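Local coordinates for uncharacterized protein (Desulfovibrio desulfuricans subsp. desulfuricans str. G20, PDB 2Q30), which is of unknown function but adopts the double-stranded beta-helix fold of an RmlC-like cupin, a family whose barrels often hold a metal ion or small ligand, at residues Ile35-His49 and Pro91-Thr105. Sequence-based numbering, arbitrary orientation. Where two conformers were deposited one is given.
Sequences IVSFTFKAGQELPVH and PHGVRAVTDMKVLVT
Lys101 lies across Thr39 and reaches Ser37. Its CB sits 4.0 Å from Phe38 O; CG and CD then pass Thr39 OG1, the latter at 3.4 Å, and CE comes within 3.6 Å of Ser37 OG. The chain is extended throughout, with CG trans to the backbone N (chi1 -169°), which carries NZ beyond both hydroxyls. There NZ donates to two waters, one bonded to Ser37 OG and the other to Thr39 OG1, and also to Leu11 O, so several acceptors share the buried ammonium.

Two antiparallel strand pairings (strand directions nearly 160° apart), 35-40 with 100-105 and 45-49 with 92-96, place these segments in both sheets of the cupin barrel. Between the sheets, Leu46 CD2 lies 3.9 Å above the centre of the Phe38 ring, while Val104 CG2 meets that ring at its edge. At the turn, Asp99 uses its two oxygens separately: OD2 forms a salt bridge with Lys41 NZ at 2.8 Å, met on the syn side but out of the carboxylate plane, while OD1 takes Ala42 N through its anti lone pair.

At the far end, beyond a beta bulge, the edge of His92 points at the face of the His49 ring in a T-shaped (edge-to-face) pair, planes 61° apart. One water bonds both NE2 atoms. His49 ND1 donates to Pro47 O at 3.0 Å, nearly in the ring plane, and His92 ND1 is bonded to Thr90 O; these bonds probably limit the rotation of both rings. The two converging nitrogens resemble cupin histidine metal sites; here a water bridges them, and metal binding, though consistent, is not established.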
ATOM      1  N   ILE A  35       3.200  -0.999   9.493  1.00 29.78           N
ATOM      2  CA  ILE A  35       2.120  -1.116   8.553  1.00 29.15           C
ATOM      3  C   ILE A  35       0.866  -1.345   9.387  1.00 28.79           C
ATOM      4  O   ILE A  35       0.797  -2.326  10.150  1.00 29.53           O
ATOM      5  CB  ILE A  35       2.346  -2.276   7.563  1.00 28.84           C
ATOM      6  CG1 ILE A  35       3.707  -2.169   6.882  1.00 31.20           C
ATOM      7  CG2 ILE A  35       1.240  -2.290   6.513  1.00 33.98           C
ATOM      8  CD1 ILE A  35       4.029  -3.337   5.878  1.00 28.74           C
ATOM      9  N   VAL A  36      -0.112  -0.449   9.238  1.00 28.44           N
ATOM     10  CA  VAL A  36      -1.378  -0.529   9.960  0.50 29.82           C
ATOM     11  C   VAL A  36      -2.550  -0.202   9.046  1.00 31.11           C
ATOM     12  O   VAL A  36      -2.433   0.639   8.136  1.00 30.88           O
ATOM     13  CB  VAL A  36      -1.389   0.438  11.179  0.50 30.58           C
ATOM     14  CG1 VAL A  36      -0.498  -0.097  12.270  0.50 31.09           C
ATOM     15  CG2 VAL A  36      -0.973   1.857  10.762  0.50 28.30           C
ATOM     16  N   SER A  37      -3.668  -0.874   9.282  1.00 31.36           N
ATOM     17  CA  SER A  37      -4.869  -0.665   8.515  1.00 30.34           C
ATOM     18  C   SER A  37      -5.865   0.086   9.375  1.00 30.37           C
ATOM     19  O   SER A  37      -5.804   0.022  10.611  1.00 29.78           O
ATOM     20  CB  SER A  37      -5.475  -1.969   8.014  1.00 32.00           C
ATOM     21  OG  SER A  37      -5.950  -2.773   9.055  1.00 32.57           O
ATOM     22  N   PHE A  38      -6.756   0.807   8.692  1.00 30.14           N
ATOM     23  CA  PHE A  38      -7.874   1.532   9.316  1.00 29.54           C
ATOM     24  C   PHE A  38      -9.117   1.177   8.520  1.00 29.70           C
ATOM     25  O   PHE A  38      -9.107   1.287   7.295  1.00 29.05           O
ATOM     26  CB  PHE A  38      -7.628   3.017   9.340  1.00 31.78           C
ATOM     27  CG  PHE A  38      -6.444   3.424  10.161  1.00 31.47           C
ATOM     28  CD1 PHE A  38      -5.179   3.505   9.599  1.00 34.38           C
ATOM     29  CD2 PHE A  38      -6.597   3.765  11.514  1.00 31.85           C
ATOM     30  CE1 PHE A  38      -4.081   3.905  10.377  1.00 34.01           C
ATOM     31  CE2 PHE A  38      -5.519   4.148  12.284  1.00 34.44           C
ATOM     32  CZ  PHE A  38      -4.260   4.236  11.720  1.00 33.83           C
ATOM     33  N   THR A  39     -10.143   0.665   9.203  1.00 31.22           N
ATOM     34  CA  THR A  39     -11.388   0.243   8.555  1.00 30.13           C
ATOM     35  C   THR A  39     -12.485   1.153   9.098  1.00 29.70           C
ATOM     36  O   THR A  39     -12.649   1.296  10.316  1.00 30.86           O
ATOM     37  CB  THR A  39     -11.714  -1.219   8.806  1.00 28.55           C
ATOM     38  OG1 THR A  39     -10.546  -2.026   8.512  1.00 31.28           O
ATOM     39  CG2 THR A  39     -12.907  -1.643   7.943  1.00 27.53           C
ATOM     40  N   PHE A  40     -13.204   1.761   8.173  1.00 30.20           N
ATOM     41  CA  PHE A  40     -14.205   2.743   8.473  1.00 28.82           C
ATOM     42  C   PHE A  40     -15.550   2.360   7.930  1.00 29.82           C
ATOM     43  O   PHE A  40     -15.647   1.847   6.816  1.00 29.31           O
ATOM     44  CB  PHE A  40     -13.856   4.048   7.750  1.00 30.09           C
ATOM     45  CG  PHE A  40     -12.479   4.564   8.017  1.00 27.75           C
ATOM     46  CD1 PHE A  40     -12.238   5.407   9.082  1.00 32.02           C
ATOM     47  CD2 PHE A  40     -11.416   4.235   7.170  1.00 32.94           C
ATOM     48  CE1 PHE A  40     -10.957   5.918   9.320  1.00 30.92           C
ATOM     49  CE2 PHE A  40     -10.137   4.746   7.402  1.00 30.86           C
ATOM     50  CZ  PHE A  40      -9.922   5.595   8.478  1.00 30.09           C
ATOM     51  N   LYS A  41     -16.579   2.632   8.728  1.00 30.00           N
ATOM     52  CA  LYS A  41     -17.944   2.652   8.239  1.00 32.63           C
ATOM     53  C   LYS A  41     -18.049   4.031   7.598  1.00 32.12           C
ATOM     54  O   LYS A  41     -17.286   4.950   7.951  1.00 29.98           O
ATOM     55  CB  LYS A  41     -18.996   2.517   9.345  1.00 33.77           C
ATOM     56  CG  LYS A  41     -19.103   1.139  10.009  1.00 37.59           C
ATOM     57  CD  LYS A  41     -19.509   0.007   9.041  1.00 48.56           C
ATOM     58  CE  LYS A  41     -20.902   0.111   8.423  1.00 53.07           C
ATOM     59  NZ  LYS A  41     -21.083  -0.963   7.364  1.00 50.10           N
ATOM     60  N   ALA A  42     -18.955   4.156   6.632  1.00 33.57           N
ATOM     61  CA  ALA A  42     -19.204   5.421   5.918  1.00 32.94           C
ATOM     62  C   ALA A  42     -19.429   6.552   6.927  1.00 32.93           C
ATOM     63  O   ALA A  42     -20.154   6.367   7.906  1.00 32.42           O
ATOM     64  CB  ALA A  42     -20.433   5.281   4.981  1.00 33.75           C
ATOM     65  N   GLY A  43     -18.751   7.677   6.722  1.00 32.03           N
ATOM     66  CA  GLY A  43     -18.850   8.828   7.620  1.00 32.95           C
ATOM     67  C   GLY A  43     -17.864   8.844   8.769  1.00 32.58           C
ATOM     68  O   GLY A  43     -17.731   9.868   9.427  1.00 33.07           O
ATOM     69  N   GLN A  44     -17.172   7.729   9.029  1.00 31.99           N
ATOM     70  CA  GLN A  44     -16.165   7.695  10.095  1.00 32.09           C
ATOM     71  C   GLN A  44     -14.884   8.334   9.577  1.00 32.92           C
ATOM     72  O   GLN A  44     -14.666   8.475   8.348  1.00 32.68           O
ATOM     73  CB  GLN A  44     -15.908   6.291  10.603  1.00 31.49           C
ATOM     74  CG  GLN A  44     -17.135   5.654  11.237  1.00 29.01           C
ATOM     75  CD  GLN A  44     -16.826   4.310  11.891  1.00 32.43           C
ATOM     76  OE1 GLN A  44     -15.979   3.560  11.419  1.00 28.90           O
ATOM     77  NE2 GLN A  44     -17.542   3.989  12.959  1.00 31.83           N
ATOM     78  N   GLU A  45     -14.039   8.705  10.525  1.00 34.82           N
ATOM     79  CA  GLU A  45     -12.850   9.459  10.231  1.00 36.38           C
ATOM     80  C   GLU A  45     -11.711   9.170  11.177  1.00 34.35           C
ATOM     81  O   GLU A  45     -11.927   8.978  12.355  1.00 35.10           O
ATOM     82  CB  GLU A  45     -13.244  10.929  10.402  1.00 36.69           C
ATOM     83  CG  GLU A  45     -12.229  11.982  10.021  1.00 44.91           C
ATOM     84  CD  GLU A  45     -12.731  13.381  10.330  1.00 43.55           C
ATOM     85  OE1 GLU A  45     -13.968  13.566  10.465  1.00 49.39           O
ATOM     86  OE2 GLU A  45     -11.874  14.284  10.442  1.00 59.36           O
ATOM     87  N   LEU A  46     -10.508   9.158  10.625  1.00 33.20           N
ATOM     88  CA  LEU A  46      -9.276   9.096  11.383  1.00 32.76           C
ATOM     89  C   LEU A  46      -8.988  10.589  11.453  1.00 33.45           C
ATOM     90  O   LEU A  46      -8.731  11.204  10.403  1.00 31.95           O
ATOM     91  CB  LEU A  46      -8.183   8.374  10.616  1.00 33.66           C
ATOM     92  CG  LEU A  46      -6.756   8.422  11.141  1.00 34.04           C
ATOM     93  CD1 LEU A  46      -6.673   7.890  12.577  1.00 32.48           C
ATOM     94  CD2 LEU A  46      -5.905   7.618  10.192  1.00 33.62           C
ATOM     95  N   PRO A  47      -9.078  11.197  12.651  1.00 31.93           N
ATOM     96  CA  PRO A  47      -8.872  12.621  12.735  1.00 32.14           C
ATOM     97  C   PRO A  47      -7.485  13.076  12.292  1.00 30.91           C
ATOM     98  O   PRO A  47      -6.513  12.323  12.383  1.00 31.07           O
ATOM     99  CB  PRO A  47      -9.073  12.913  14.229  1.00 32.85           C
ATOM    100  CG  PRO A  47      -9.857  11.814  14.712  1.00 34.84           C
ATOM    101  CD  PRO A  47      -9.381  10.642  13.981  1.00 33.52           C
ATOM    102  N   VAL A  48      -7.417  14.308  11.822  1.00 30.01           N
ATOM    103  CA  VAL A  48      -6.151  14.876  11.392  1.00 30.51           C
ATOM    104  C   VAL A  48      -5.153  14.861  12.568  1.00 30.88           C
ATOM    105  O   VAL A  48      -5.499  15.197  13.714  1.00 30.36           O
ATOM    106  CB  VAL A  48      -6.332  16.256  10.715  1.00 31.93           C
ATOM    107  CG1 VAL A  48      -5.002  16.936  10.468  1.00 31.66           C
ATOM    108  CG2 VAL A  48      -7.088  16.063   9.395  1.00 30.26           C
ATOM    109  N   HIS A  49      -3.956  14.354  12.292  1.00 30.61           N
ATOM    110  CA  HIS A  49      -2.896  14.327  13.284  1.00 30.42           C
ATOM    111  C   HIS A  49      -1.539  14.265  12.598  1.00 29.92           C
ATOM    112  O   HIS A  49      -1.426  14.091  11.376  1.00 29.06           O
ATOM    113  CB  HIS A  49      -3.061  13.091  14.191  1.00 30.69           C
ATOM    114  CG  HIS A  49      -2.788  11.795  13.491  1.00 31.54           C
ATOM    115  ND1 HIS A  49      -3.697  11.184  12.650  1.00 35.15           N
ATOM    116  CD2 HIS A  49      -1.692  11.004  13.496  1.00 32.92           C
ATOM    117  CE1 HIS A  49      -3.167  10.076  12.171  1.00 36.39           C
ATOM    118  NE2 HIS A  49      -1.947   9.950  12.661  1.00 34.62           N
ATOM    119  N   PRO A  91       0.262  17.287   9.076  1.00 33.36           N
ATOM    120  CA  PRO A  91      -1.077  16.880   9.500  1.00 32.69           C
ATOM    121  C   PRO A  91      -1.793  16.083   8.439  1.00 32.20           C
ATOM    122  O   PRO A  91      -1.897  16.537   7.302  1.00 31.67           O
ATOM    123  CB  PRO A  91      -1.791  18.215   9.752  1.00 33.42           C
ATOM    124  CG  PRO A  91      -0.738  19.113  10.121  1.00 33.90           C
ATOM    125  CD  PRO A  91       0.444  18.736   9.298  1.00 34.69           C
ATOM    126  N   HIS A  92      -2.225  14.880   8.805  1.00 31.39           N
ATOM    127  CA  HIS A  92      -2.941  13.989   7.890  1.00 31.22           C
ATOM    128  C   HIS A  92      -4.059  13.280   8.628  1.00 30.63           C
ATOM    129  O   HIS A  92      -3.937  12.971   9.806  1.00 30.82           O
ATOM    130  CB  HIS A  92      -2.000  12.942   7.300  1.00 31.96           C
ATOM    131  CG  HIS A  92      -1.230  12.183   8.336  1.00 33.61           C
ATOM    132  ND1 HIS A  92      -0.041  12.647   8.852  1.00 33.85           N
ATOM    133  CD2 HIS A  92      -1.491  11.018   8.973  1.00 35.39           C
ATOM    134  CE1 HIS A  92       0.407  11.787   9.749  1.00 33.36           C
ATOM    135  NE2 HIS A  92      -0.461  10.798   9.847  1.00 32.81           N
ATOM    136  N   GLY A  93      -5.114  12.984   7.888  1.00 31.28           N
ATOM    137  CA  GLY A  93      -6.277  12.303   8.408  1.00 30.43           C
ATOM    138  C   GLY A  93      -6.999  11.694   7.258  1.00 30.40           C
ATOM    139  O   GLY A  93      -6.644  11.943   6.073  1.00 29.32           O
ATOM    140  N   VAL A  94      -8.000  10.881   7.578  1.00 31.47           N
ATOM    141  CA  VAL A  94      -8.778  10.176   6.542  1.00 32.76           C
ATOM    142  C   VAL A  94     -10.245  10.222   6.917  1.00 34.94           C
ATOM    143  O   VAL A  94     -10.553   9.992   8.065  1.00 36.13           O
ATOM    144  CB  VAL A  94      -8.350   8.711   6.435  1.00 35.55           C
ATOM    145  CG1 VAL A  94      -9.205   7.986   5.429  1.00 37.73           C
ATOM    146  CG2 VAL A  94      -6.866   8.598   6.055  1.00 35.11           C
ATOM    147  N   ARG A  95     -11.116  10.527   5.951  1.00 32.70           N
ATOM    148  CA  ARG A  95     -12.557  10.561   6.139  1.00 34.86           C
ATOM    149  C   ARG A  95     -13.166   9.581   5.150  1.00 34.28           C
ATOM    150  O   ARG A  95     -12.837   9.623   3.975  1.00 34.26           O
ATOM    151  CB  ARG A  95     -13.060  11.967   5.885  1.00 35.37           C
ATOM    152  CG  ARG A  95     -14.473  12.212   6.340  1.00 41.89           C
ATOM    153  CD  ARG A  95     -14.795  13.681   6.167  1.00 40.98           C
ATOM    154  NE  ARG A  95     -14.042  14.463   7.130  1.00 46.90           N
ATOM    155  CZ  ARG A  95     -13.462  15.650   6.934  1.00 44.94           C
ATOM    156  NH1 ARG A  95     -13.431  16.272   5.761  1.00 48.90           N
ATOM    157  NH2 ARG A  95     -12.826  16.193   7.946  1.00 43.84           N
ATOM    158  N   ALA A  96     -14.029   8.691   5.629  1.00 31.88           N
ATOM    159  CA  ALA A  96     -14.669   7.711   4.783  1.00 30.66           C
ATOM    160  C   ALA A  96     -16.005   8.263   4.276  1.00 31.28           C
ATOM    161  O   ALA A  96     -16.847   8.677   5.084  1.00 29.99           O
ATOM    162  CB  ALA A  96     -14.910   6.464   5.546  1.00 28.98           C
ATOM    163  N   VAL A  97     -16.194   8.276   2.955  1.00 31.01           N
ATOM    164  CA  VAL A  97     -17.484   8.643   2.346  1.00 31.45           C
ATOM    165  C   VAL A  97     -18.351   7.367   2.307  1.00 31.90           C
ATOM    166  O   VAL A  97     -19.524   7.405   2.657  1.00 32.65           O
ATOM    167  CB  VAL A  97     -17.321   9.296   0.951  1.00 31.77           C
ATOM    168  CG1 VAL A  97     -18.686   9.434   0.260  1.00 35.31           C
ATOM    169  CG2 VAL A  97     -16.618  10.670   1.089  1.00 31.03           C
ATOM    170  N   THR A  98     -17.771   6.268   1.824  1.00 32.56           N
ATOM    171  CA  THR A  98     -18.410   4.953   1.823  1.00 31.93           C
ATOM    172  C   THR A  98     -17.682   4.142   2.889  1.00 31.64           C
ATOM    173  O   THR A  98     -16.699   4.610   3.492  1.00 32.07           O
ATOM    174  CB  THR A  98     -18.250   4.204   0.463  1.00 33.67           C
ATOM    175  OG1 THR A  98     -16.867   3.889   0.221  1.00 34.26           O
ATOM    176  CG2 THR A  98     -18.783   5.007  -0.710  1.00 30.46           C
ATOM    177  N   ASP A  99     -18.127   2.900   3.113  1.00 32.46           N
ATOM    178  CA  ASP A  99     -17.357   1.968   3.986  1.00 31.67           C
ATOM    179  C   ASP A  99     -15.991   1.846   3.292  1.00 31.71           C
ATOM    180  O   ASP A  99     -15.925   1.702   2.072  1.00 31.38           O
ATOM    181  CB  ASP A  99     -17.998   0.603   4.113  1.00 31.55           C
ATOM    182  CG  ASP A  99     -19.312   0.622   4.873  1.00 29.27           C
ATOM    183  OD1 ASP A  99     -19.689   1.640   5.474  1.00 34.63           O
ATOM    184  OD2 ASP A  99     -19.933  -0.441   4.904  1.00 34.13           O
HETATM  185  N   MSE A 100     -14.921   1.929   4.070  1.00 32.73           N
HETATM  186  CA  MSE A 100     -13.598   2.085   3.501  1.00 30.85           C
HETATM  187  C   MSE A 100     -12.525   1.435   4.329  1.00 31.26           C
HETATM  188  O   MSE A 100     -12.603   1.416   5.562  1.00 33.65           O
HETATM  189  CB  MSE A 100     -13.318   3.579   3.446  1.00 29.13           C
HETATM  190  CG  MSE A 100     -12.137   4.019   2.629  1.00 38.33           C
HETATM  191 SE   MSE A 100     -11.730   5.855   3.085  0.75 35.86          SE
HETATM  192  CE  MSE A 100     -10.612   5.565   4.527  1.00 33.36           C
ATOM    193  N   LYS A 101     -11.520   0.897   3.645  1.00 31.04           N
ATOM    194  CA  LYS A 101     -10.339   0.386   4.314  1.00 29.56           C
ATOM    195  C   LYS A 101      -9.103   0.965   3.638  1.00 30.29           C
ATOM    196  O   LYS A 101      -9.017   1.032   2.392  1.00 31.54           O
ATOM    197  CB  LYS A 101     -10.309  -1.130   4.388  1.00 29.07           C
ATOM    198  CG  LYS A 101      -9.237  -1.675   5.298  1.00 29.55           C
ATOM    199  CD  LYS A 101      -9.363  -3.176   5.491  1.00 27.18           C
ATOM    200  CE  LYS A 101      -8.317  -3.755   6.459  1.00 31.07           C
ATOM    201  NZ  LYS A 101      -8.615  -5.210   6.753  1.00 27.95           N
ATOM    202  N   VAL A 102      -8.161   1.393   4.476  1.00 31.02           N
ATOM    203  CA  VAL A 102      -6.875   1.916   4.023  1.00 30.98           C
ATOM    204  C   VAL A 102      -5.727   1.209   4.722  1.00 30.51           C
ATOM    205  O   VAL A 102      -5.909   0.664   5.796  1.00 29.99           O
ATOM    206  CB  VAL A 102      -6.749   3.461   4.224  1.00 32.06           C
ATOM    207  CG1 VAL A 102      -7.870   4.171   3.471  1.00 30.20           C
ATOM    208  CG2 VAL A 102      -6.719   3.839   5.703  1.00 31.12           C
ATOM    209  N   LEU A 103      -4.561   1.233   4.078  1.00 31.60           N
ATOM    210  CA  LEU A 103      -3.332   0.667   4.614  1.00 29.97           C
ATOM    211  C   LEU A 103      -2.332   1.786   4.726  1.00 30.08           C
ATOM    212  O   LEU A 103      -2.104   2.506   3.769  1.00 32.00           O
ATOM    213  CB  LEU A 103      -2.783  -0.408   3.682  1.00 28.56           C
ATOM    214  CG  LEU A 103      -1.624  -1.233   4.270  1.00 27.93           C
ATOM    215  CD1 LEU A 103      -2.040  -1.976   5.553  1.00 28.17           C
ATOM    216  CD2 LEU A 103      -1.145  -2.233   3.207  1.00 31.05           C
ATOM    217  N   VAL A 104      -1.723   1.907   5.892  1.00 31.61           N
ATOM    218  CA  VAL A 104      -0.745   2.933   6.152  1.00 30.38           C
ATOM    219  C   VAL A 104       0.586   2.264   6.386  1.00 30.43           C
ATOM    220  O   VAL A 104       0.648   1.364   7.183  1.00 31.03           O
ATOM    221  CB  VAL A 104      -1.146   3.766   7.395  1.00 32.82           C
ATOM    222  CG1 VAL A 104      -0.081   4.881   7.682  1.00 30.01           C
ATOM    223  CG2 VAL A 104      -2.528   4.350   7.193  1.00 31.01           C
ATOM    224  N   THR A 105       1.627   2.725   5.689  1.00 29.90           N
ATOM    225  CA  THR A 105       3.014   2.279   5.840  1.00 30.24           C
ATOM    226  C   THR A 105       3.809   3.515   6.255  1.00 30.97           C
ATOM    227  O   THR A 105       3.765   4.536   5.571  1.00 29.18           O
ATOM    228  CB  THR A 105       3.598   1.674   4.549  1.00 30.37           C
ATOM    229  OG1 THR A 105       2.764   0.566   4.167  1.00 33.67           O
ATOM    230  CG2 THR A 105       5.039   1.179   4.803  1.00 29.19           C
TER
HETATM  231  O   HOH W   1      -6.349  -5.419   8.483  1.00 26.55           O
HETATM  232  O   HOH W   2     -10.551  -4.748   8.780  1.00 23.45           O
HETATM  233  O   HOH W   3       0.068   8.566  11.359  1.00 44.18           O